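Local coordinates for ADP/ATP-dependent NAD(P)H-hydrate dehydratase (Bacillus subtilis, PDB 3RPZ), which catalyses the ADP- or ATP-dependent dehydration of hydrated NAD(P)H, a lyase reaction that restores the normal nicotinamide cofactor, at residues N209-K214 and H257-L262; Y30-L35 and E97-I102; I129-A134 and I148-P153. One frame throughout, in Å; residues are numbered along the deposited sequence.

Contact 1: residues N209-K214 and H257-L262. With AMP (adenosine monophosphate), chain C.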
# COMPACT_ATOMS: atom_id res chain seq x y z
N ASN A 209 1.84 17.59 -19.90
CA ASN A 209 3.05 17.29 -20.66
C ASN A 209 3.13 15.81 -20.94
O ASN A 209 2.16 15.08 -20.59
CB ASN A 209 4.29 17.82 -19.95
CG ASN A 209 4.47 17.23 -18.60
OD1 ASN A 209 4.20 16.04 -18.40
ND2 ASN A 209 4.87 18.06 -17.59
N GLY A 210 4.21 15.35 -21.57
CA GLY A 210 4.31 13.96 -21.95
C GLY A 210 4.39 12.98 -20.78
O GLY A 210 4.31 11.76 -20.99
N ALA A 211 4.52 13.45 -19.56
CA ALA A 211 4.38 12.55 -18.40
C ALA A 211 3.04 11.87 -18.40
O ALA A 211 2.89 10.76 -17.86
CB ALA A 211 4.66 13.25 -17.09
N LEU A 212 2.05 12.52 -18.98
CA LEU A 212 0.68 11.98 -19.06
C LEU A 212 0.50 10.92 -20.13
O LEU A 212 -0.54 10.26 -20.18
CB LEU A 212 -0.35 13.10 -19.26
CG LEU A 212 -0.45 14.08 -18.11
CD1 LEU A 212 -1.30 15.27 -18.53
CD2 LEU A 212 -1.00 13.42 -16.86
N ALA A 213 1.49 10.75 -21.00
CA ALA A 213 1.41 9.81 -22.14
C ALA A 213 1.74 8.37 -21.73
O ALA A 213 2.75 7.79 -22.11
CB ALA A 213 2.33 10.29 -23.27
N LYS A 214 0.87 7.87 -20.85
CA LYS A 214 1.09 6.53 -20.23
C LYS A 214 -0.24 6.02 -19.76
O LYS A 214 -1.09 6.77 -19.29
CB LYS A 214 2.11 6.58 -19.12
CG LYS A 214 2.64 5.20 -18.69
CD LYS A 214 3.62 5.25 -17.56
CE LYS A 214 4.94 5.94 -17.92
NZ LYS A 214 5.78 6.17 -16.72
N HIS A 257 11.07 15.34 -11.12
CA HIS A 257 11.01 13.93 -11.55
C HIS A 257 11.02 13.87 -13.07
O HIS A 257 10.46 14.74 -13.75
CB HIS A 257 9.74 13.23 -11.08
CG HIS A 257 9.44 13.39 -9.62
ND1 HIS A 257 8.79 14.51 -9.12
CD2 HIS A 257 9.74 12.62 -8.55
CE1 HIS A 257 8.66 14.39 -7.81
NE2 HIS A 257 9.23 13.25 -7.43
N SER A 258 11.59 12.82 -13.65
CA SER A 258 11.55 12.67 -15.11
C SER A 258 10.15 12.40 -15.62
O SER A 258 9.41 11.58 -15.08
CB SER A 258 12.48 11.52 -15.58
OG SER A 258 12.22 11.24 -16.96
N ALA A 259 9.81 13.04 -16.74
CA ALA A 259 8.56 12.83 -17.39
C ALA A 259 8.33 11.40 -17.88
O ALA A 259 7.20 11.03 -18.13
CB ALA A 259 8.40 13.81 -18.61
N HIS A 260 9.37 10.61 -17.98
CA HIS A 260 9.20 9.22 -18.38
C HIS A 260 8.66 8.36 -17.29
O HIS A 260 8.27 7.19 -17.56
CB HIS A 260 10.53 8.66 -18.81
CG HIS A 260 11.04 9.26 -20.08
ND1 HIS A 260 10.45 9.03 -21.30
CD2 HIS A 260 12.08 10.08 -20.30
CE1 HIS A 260 11.11 9.70 -22.23
NE2 HIS A 260 12.13 10.32 -21.65
N THR A 261 8.62 8.85 -16.05
CA THR A 261 8.54 7.98 -14.86
C THR A 261 7.24 8.13 -14.06
O THR A 261 7.07 7.39 -13.10
CB THR A 261 9.71 8.18 -13.93
OG1 THR A 261 9.64 9.49 -13.30
CG2 THR A 261 11.06 8.07 -14.64
N LEU A 262 6.31 9.02 -14.44
CA LEU A 262 5.05 9.21 -13.70
C LEU A 262 4.17 7.98 -13.80
O LEU A 262 4.04 7.41 -14.85
CB LEU A 262 4.32 10.41 -14.25
CG LEU A 262 2.98 10.77 -13.59
CD1 LEU A 262 3.11 11.21 -12.14
CD2 LEU A 262 2.27 11.86 -14.42
P AMP C . -6.14 8.28 -22.12
O1P AMP C . -5.48 7.52 -20.91
O2P AMP C . -5.45 7.82 -23.34
O3P AMP C . -7.64 8.05 -22.02
O5' AMP C . -5.99 9.73 -21.69
C5' AMP C . -4.66 10.37 -21.69
C4' AMP C . -4.69 11.60 -20.87
O4' AMP C . -3.34 12.16 -20.75
C3' AMP C . -5.56 12.72 -21.40
O3' AMP C . -5.96 13.56 -20.33
C2' AMP C . -4.52 13.40 -22.30
O2' AMP C . -4.92 14.72 -22.73
C1' AMP C . -3.31 13.43 -21.40
N9 AMP C . -2.05 13.44 -22.15
C8 AMP C . -1.45 12.38 -22.72
N7 AMP C . -0.29 12.75 -23.36
C5 AMP C . -0.20 14.07 -23.14
C6 AMP C . 0.77 15.11 -23.56
N6 AMP C . 1.83 14.74 -24.32
N1 AMP C . 0.51 16.35 -23.16
C2 AMP C . -0.55 16.70 -22.41
N3 AMP C . -1.51 15.81 -22.00
C4 AMP C . -1.30 14.58 -22.40
O HOH W 1 1.77 8.55 -16.25
O HOH W 2 5.36 9.16 -17.46
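Four oxygens gather round Lys214 NZ: His260 O and Leu262 O, each at 2.8 Å, a water, and Met54 O of the second subunit. Two loops meet here, the Asx turn and 3-10 turn of 209-214 that line the AMP pocket, and a type I beta turn running from Ser258 to Thr261. Both carbonyls, His260 O and Leu262 O, receive NZ from above their planes, not on a lone pair. The lysine chain starts out with CG anti to the backbone N (chi1 -166°) and bends only at chi3, which brings NZ up to the carbonyls of His260 and Leu262. A methionine in its place would probably leave the carbonyls of His260, Leu262 and Met54 of the second subunit without their charged donor. Ala211 CB fits between Ala259 CB at 4.1 Å and Leu262 CD2 at 3.8 Å, while Ala211 CA makes a CA-H...O contact of 3.2 Å with Ala259 O. The other side of the 209-214 loop belongs to the nucleotide: Leu212 turns its CB to AMP N9 at 3.4 Å, and its CD1 lies near AMP N3. Two waters fill in the polar seam, one of them donating to Ala211 O and, at 2.9 Å, to Leu262 O.

Contact 2: residues Y30-L35 and E97-I102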
# COMPACT_ATOMS: atom_id res chain seq x y z
N TYR A 30 -21.91 17.57 -0.54
CA TYR A 30 -21.12 17.33 -1.74
C TYR A 30 -21.52 16.11 -2.56
O TYR A 30 -20.87 15.79 -3.52
CB TYR A 30 -19.62 17.37 -1.42
CG TYR A 30 -19.28 18.64 -0.72
CD1 TYR A 30 -19.16 19.82 -1.42
CD2 TYR A 30 -19.16 18.66 0.64
CE1 TYR A 30 -18.90 21.00 -0.74
CE2 TYR A 30 -18.90 19.78 1.30
CZ TYR A 30 -18.76 20.95 0.62
OH TYR A 30 -18.52 22.06 1.38
N GLY A 31 -22.58 15.45 -2.14
CA GLY A 31 -23.21 14.40 -2.93
C GLY A 31 -22.52 13.05 -2.93
O GLY A 31 -21.37 12.93 -2.50
N THR A 32 -23.26 12.06 -3.41
CA THR A 32 -22.78 10.71 -3.66
C THR A 32 -22.65 10.50 -5.14
O THR A 32 -23.61 10.69 -5.88
CB THR A 32 -23.72 9.67 -3.08
OG1 THR A 32 -23.88 9.92 -1.66
CG2 THR A 32 -23.14 8.27 -3.29
N ALA A 33 -21.46 10.18 -5.60
CA ALA A 33 -21.17 9.86 -7.00
C ALA A 33 -21.17 8.36 -7.21
O ALA A 33 -20.89 7.62 -6.29
CB ALA A 33 -19.84 10.45 -7.43
N LEU A 34 -21.51 7.94 -8.42
CA LEU A 34 -21.39 6.56 -8.85
C LEU A 34 -20.35 6.44 -9.93
O LEU A 34 -20.42 7.16 -10.93
CB LEU A 34 -22.72 6.06 -9.37
CG LEU A 34 -22.77 4.61 -9.84
CD1 LEU A 34 -22.52 3.56 -8.73
CD2 LEU A 34 -24.11 4.31 -10.53
N LEU A 35 -19.44 5.49 -9.76
CA LEU A 35 -18.41 5.16 -10.74
C LEU A 35 -18.61 3.71 -11.20
O LEU A 35 -18.53 2.78 -10.38
CB LEU A 35 -17.00 5.29 -10.14
CG LEU A 35 -15.87 4.81 -11.04
CD1 LEU A 35 -15.71 5.61 -12.31
CD2 LEU A 35 -14.55 4.82 -10.27
N GLU A 97 -31.26 4.40 -6.88
CA GLU A 97 -30.56 5.30 -5.99
C GLU A 97 -30.35 6.64 -6.72
O GLU A 97 -30.29 6.66 -7.94
CB GLU A 97 -29.23 4.67 -5.60
CG GLU A 97 -29.40 3.36 -4.86
CD GLU A 97 -29.76 3.63 -3.42
OE1 GLU A 97 -28.84 3.97 -2.63
OE2 GLU A 97 -30.97 3.52 -3.09
N THR A 98 -30.29 7.72 -5.94
CA THR A 98 -30.04 9.08 -6.48
C THR A 98 -28.56 9.35 -6.33
O THR A 98 -27.98 9.22 -5.23
CB THR A 98 -30.83 10.18 -5.74
OG1 THR A 98 -32.22 9.88 -5.84
CG2 THR A 98 -30.62 11.58 -6.35
N TYR A 99 -27.95 9.75 -7.44
CA TYR A 99 -26.55 10.14 -7.44
C TYR A 99 -26.41 11.60 -7.90
O TYR A 99 -27.20 12.10 -8.73
CB TYR A 99 -25.73 9.21 -8.35
CG TYR A 99 -25.71 7.82 -7.83
CD1 TYR A 99 -24.95 7.49 -6.71
CD2 TYR A 99 -26.49 6.82 -8.39
CE1 TYR A 99 -24.92 6.23 -6.20
CE2 TYR A 99 -26.47 5.57 -7.87
CZ TYR A 99 -25.71 5.28 -6.75
OH TYR A 99 -25.66 3.99 -6.22
N ARG A 100 -25.40 12.27 -7.37
CA ARG A 100 -25.05 13.62 -7.78
C ARG A 100 -24.47 13.70 -9.21
O ARG A 100 -24.65 14.66 -9.90
CB ARG A 100 -24.15 14.27 -6.73
CG ARG A 100 -23.65 15.65 -7.06
CD ARG A 100 -24.55 16.78 -6.70
NE ARG A 100 -25.14 16.76 -5.37
CZ ARG A 100 -24.69 17.43 -4.32
NH1 ARG A 100 -25.36 17.36 -3.20
NH2 ARG A 100 -23.57 18.12 -4.36
N ALA A 101 -23.74 12.66 -9.58
CA ALA A 101 -23.07 12.55 -10.88
C ALA A 101 -22.70 11.09 -11.06
O ALA A 101 -22.49 10.37 -10.04
CB ALA A 101 -21.82 13.44 -10.95
N ILE A 102 -22.56 10.62 -12.28
CA ILE A 102 -22.24 9.23 -12.61
C ILE A 102 -21.17 9.22 -13.69
O ILE A 102 -21.29 9.99 -14.66
CB ILE A 102 -23.48 8.47 -13.11
CG1 ILE A 102 -24.59 8.53 -12.07
CG2 ILE A 102 -23.12 7.02 -13.53
CD1 ILE A 102 -25.93 7.94 -12.53
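The two backbones run parallel as neighbouring strands, with Arg100 N donating to Thr32 O at 2.8 Å and Leu34 N donating to Ala101 O at 3.1 Å. Tyr99 lays its ring against Leu34: Leu34 CB sits over the ring centre, 3.7 Å from the centroid and 8° off the normal, a CH-pi contact. With CG anti to the backbone N (chi1 -179°), Leu34 also brings its methyls to the rim on the same face, CD2 by Tyr99 CE2 and CD1 by the hydroxyl end. Thr32 O lies at the ring edge, in plane, and Thr32 CG2 touches Tyr99 CD1 at 3.9 Å. Arg100 bends at chi2 and chi3 to lay one guanidinium face over the Tyr30-Gly31 peptide, its NH2 3.4 Å from Tyr30 C and hydrogen-bonded to Thr29 O. At Gly31 a CB would run into Arg100 CB. Strand 32-36 lies between strands 60-65 and 101-104 in the central sheet; helix 217-231 packs on the face that carries Ala33 and Ala101, through Leu226, while Leu34 and Ile102 meet Leu95 on the other.

Contact 3: residues I129-A134 and I148-P153; sequences ILDAGA and ILTPHP. With NPW (beta-6-hydroxy-1,4,5,6-tetrahydronicotinamide adenine dinucleotide phosphate), chain D.
Asp131 and Thr150 meet across the contact where two parallel strands run out into the site of NPW, the hydrated NADPH. There His152 NE2 donates to NPW OB1, a phosphate oxygen, at 2.9 Å, and NPW C8A of the adenine lies over one face of the imidazole, offset toward its rim. The histidine gets there with CG between its backbone N and carbonyl carbon (chi1 62°). Pro153 CG rests against NPW C6D at 3.6 Å, and Ala132 CB borders the ribose hydroxyl NPW O2B at 3.3 Å.

Behind this first shell, Asp131 OD1 and Thr150 OG1 come within 2.8 Å of each other, at most a weak hydrogen bond, the two side chains crossing at about a right angle. Asp131 sends OD2 to Thr222 OG1, which helps fix the turn of its carboxylate; the Asp131 side chain lies about 4 Å from a bound magnesium ion. Lys189 NZ bonds to Thr150 O, and Glu155 OE1 accepts from His152 N at the N-cap of helix 153-160. Further in, the strands hold their register through Leu130 N to Ile148 O at 2.8 Å and Thr150 N to Leu130 O at 3.1 Å. Leu130 and Leu149 lie side by side, CD1 of the first 3.7 Å from CD2 of the second.

In the sheet, strand 128-130 has 101-104 and 147-149 as its neighbours. Ile129 and Thr150 face helix 217-231, whereas Leu149 packs on Met159 of helix 153-160.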
# COMPACT_ATOMS: atom_id res chain seq x y z
N ILE A 129 -20.76 11.14 -17.21
CA ILE A 129 -19.54 11.06 -18.00
C ILE A 129 -19.42 9.69 -18.62
O ILE A 129 -19.62 8.66 -17.96
CB ILE A 129 -18.29 11.22 -17.10
CG1 ILE A 129 -18.34 12.54 -16.32
CG2 ILE A 129 -17.00 11.06 -17.88
CD1 ILE A 129 -17.53 12.46 -14.98
N LEU A 130 -19.15 9.67 -19.92
CA LEU A 130 -18.90 8.44 -20.66
C LEU A 130 -17.47 8.48 -21.15
O LEU A 130 -17.03 9.45 -21.78
CB LEU A 130 -19.82 8.25 -21.87
CG LEU A 130 -21.31 8.37 -21.57
CD1 LEU A 130 -22.12 8.11 -22.86
CD2 LEU A 130 -21.79 7.49 -20.46
N ASP A 131 -16.73 7.41 -20.87
CA ASP A 131 -15.33 7.28 -21.23
C ASP A 131 -15.05 5.88 -21.73
O ASP A 131 -15.79 4.95 -21.40
CB ASP A 131 -14.43 7.57 -19.99
CG ASP A 131 -12.97 7.62 -20.29
OD1 ASP A 131 -12.58 8.00 -21.41
OD2 ASP A 131 -12.20 7.24 -19.37
N ALA A 132 -13.96 5.73 -22.45
CA ALA A 132 -13.34 4.39 -22.64
C ALA A 132 -14.34 3.38 -23.22
O ALA A 132 -14.85 3.60 -24.30
CB ALA A 132 -12.68 3.94 -21.31
N GLY A 133 -14.59 2.27 -22.53
CA GLY A 133 -15.47 1.24 -23.06
C GLY A 133 -16.91 1.64 -23.22
O GLY A 133 -17.65 0.93 -23.89
N ALA A 134 -17.33 2.76 -22.62
CA ALA A 134 -18.67 3.32 -22.81
C ALA A 134 -18.78 4.25 -24.00
O ALA A 134 -19.90 4.73 -24.29
CB ALA A 134 -19.16 4.04 -21.56
N ILE A 148 -21.11 14.10 -20.80
CA ILE A 148 -19.73 14.50 -21.03
C ILE A 148 -18.95 13.31 -21.54
O ILE A 148 -18.79 12.30 -20.84
CB ILE A 148 -19.11 15.03 -19.70
CG1 ILE A 148 -19.88 16.25 -19.16
CG2 ILE A 148 -17.57 15.31 -19.85
CD1 ILE A 148 -19.88 16.29 -17.62
N LEU A 149 -18.52 13.38 -22.82
CA LEU A 149 -17.74 12.34 -23.44
C LEU A 149 -16.28 12.70 -23.36
O LEU A 149 -15.92 13.84 -23.65
CB LEU A 149 -18.16 12.22 -24.92
CG LEU A 149 -19.67 12.12 -25.19
CD1 LEU A 149 -19.88 11.91 -26.70
CD2 LEU A 149 -20.32 10.97 -24.39
N THR A 150 -15.41 11.74 -23.04
CA THR A 150 -13.99 12.02 -22.86
C THR A 150 -13.05 11.20 -23.77
O THR A 150 -12.16 10.53 -23.29
CB THR A 150 -13.58 11.92 -21.39
OG1 THR A 150 -13.68 10.55 -20.95
CG2 THR A 150 -14.42 12.80 -20.47
N PRO A 151 -13.26 11.24 -25.08
CA PRO A 151 -12.42 10.49 -25.99
C PRO A 151 -11.01 11.03 -26.15
O PRO A 151 -10.79 12.23 -26.29
CB PRO A 151 -13.16 10.61 -27.31
CG PRO A 151 -13.78 11.97 -27.24
CD PRO A 151 -14.23 12.07 -25.81
N HIS A 152 -10.07 10.10 -26.26
CA HIS A 152 -8.84 10.42 -26.97
C HIS A 152 -9.10 10.31 -28.46
O HIS A 152 -10.18 9.91 -28.91
CB HIS A 152 -7.67 9.56 -26.48
CG HIS A 152 -7.83 8.09 -26.69
ND1 HIS A 152 -8.19 7.51 -27.90
CD2 HIS A 152 -7.58 7.08 -25.83
CE1 HIS A 152 -8.23 6.19 -27.73
NE2 HIS A 152 -7.84 5.90 -26.49
N PRO A 153 -8.15 10.71 -29.31
CA PRO A 153 -8.43 10.73 -30.76
C PRO A 153 -8.87 9.37 -31.36
O PRO A 153 -9.66 9.35 -32.26
CB PRO A 153 -7.12 11.26 -31.35
CG PRO A 153 -6.66 12.20 -30.32
CD PRO A 153 -6.97 11.52 -28.99
P NPW D . -1.76 4.67 -32.22
O1 NPW D . -2.04 3.20 -32.45
O2 NPW D . -0.83 5.01 -31.10
O3 NPW D . -1.39 5.44 -33.49
PA NPW D . -7.56 2.04 -27.31
PB NPW D . -6.87 2.47 -24.52
C1A NPW D . -5.08 5.96 -30.63
C1B NPW D . -8.51 0.80 -20.43
N1C NPW D . -7.31 1.09 -19.69
N1D NPW D . -3.22 10.71 -31.00
C2A NPW D . -3.94 4.96 -30.75
O2A NPW D . -3.19 5.34 -31.88
C2B NPW D . -9.33 2.03 -20.84
O2B NPW D . -10.04 2.58 -19.77
C2C NPW D . -6.99 0.53 -18.56
C2D NPW D . -3.37 9.76 -31.93
C3A NPW D . -4.68 3.64 -30.92
O3A NPW D . -5.14 3.43 -32.27
C3B NPW D . -10.22 1.36 -21.91
O3B NPW D . -11.30 0.72 -21.22
C3C NPW D . -5.93 0.54 -17.80
N3D NPW D . -3.86 8.52 -31.79
C4B NPW D . -9.28 0.31 -22.52
O4B NPW D . -8.13 0.16 -21.64
C4C NPW D . -4.75 1.34 -18.35
C4D NPW D . -4.26 8.30 -30.53
O4D NPW D . -6.10 5.25 -29.93
C4E NPW D . -5.88 3.86 -30.02
C5A NPW D . -4.13 9.22 -29.46
C5B NPW D . -8.76 0.70 -23.91
O5B NPW D . -8.30 2.05 -23.91
C5C NPW D . -4.89 1.48 -19.85
C5E NPW D . -5.65 3.36 -28.59
O5E NPW D . -6.90 3.35 -27.91
C6C NPW D . -6.29 2.03 -20.25
O6C NPW D . -6.53 3.35 -19.75
C6D NPW D . -3.57 10.52 -29.71
N6D NPW D . -3.40 11.48 -28.82
N7A NPW D . -4.56 8.71 -28.25
C7C NPW D . -5.85 -0.07 -16.50
N7C NPW D . -4.73 0.05 -15.81
O7C NPW D . -6.82 -0.74 -16.06
C8A NPW D . -4.97 7.43 -28.58
N9A NPW D . -4.78 7.23 -29.97
OA1 NPW D . -7.31 0.85 -28.14
OA2 NPW D . -8.90 2.54 -27.10
OA3 NPW D . -6.76 1.76 -25.94
OB1 NPW D . -6.91 3.93 -24.59
OB2 NPW D . -5.76 1.83 -23.74

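In the fold
All three contacts are buried, but at different depths: contact 3 is nearest the centre of the chain, contact 2 further out, and contact 1 about 20 Å from the centre, where the second subunit adds most. Contacts 2 and 3 share the central sheet and touch, Ile129 N lying 2.8 Å from Ile102 O, a probable hydrogen bond. Contact 1 joins two loops, its nearest atoms about 9 Å from contact 3. Chemistry follows place: two backbone bonds, a leucine-on-tyrosine CH-pi contact and an arginine laid over a peptide in contact 2, strand pairing giving way to loops that bind the hydrated dinucleotide in contact 3, and a lysine, carbonyls and waters in contact 1.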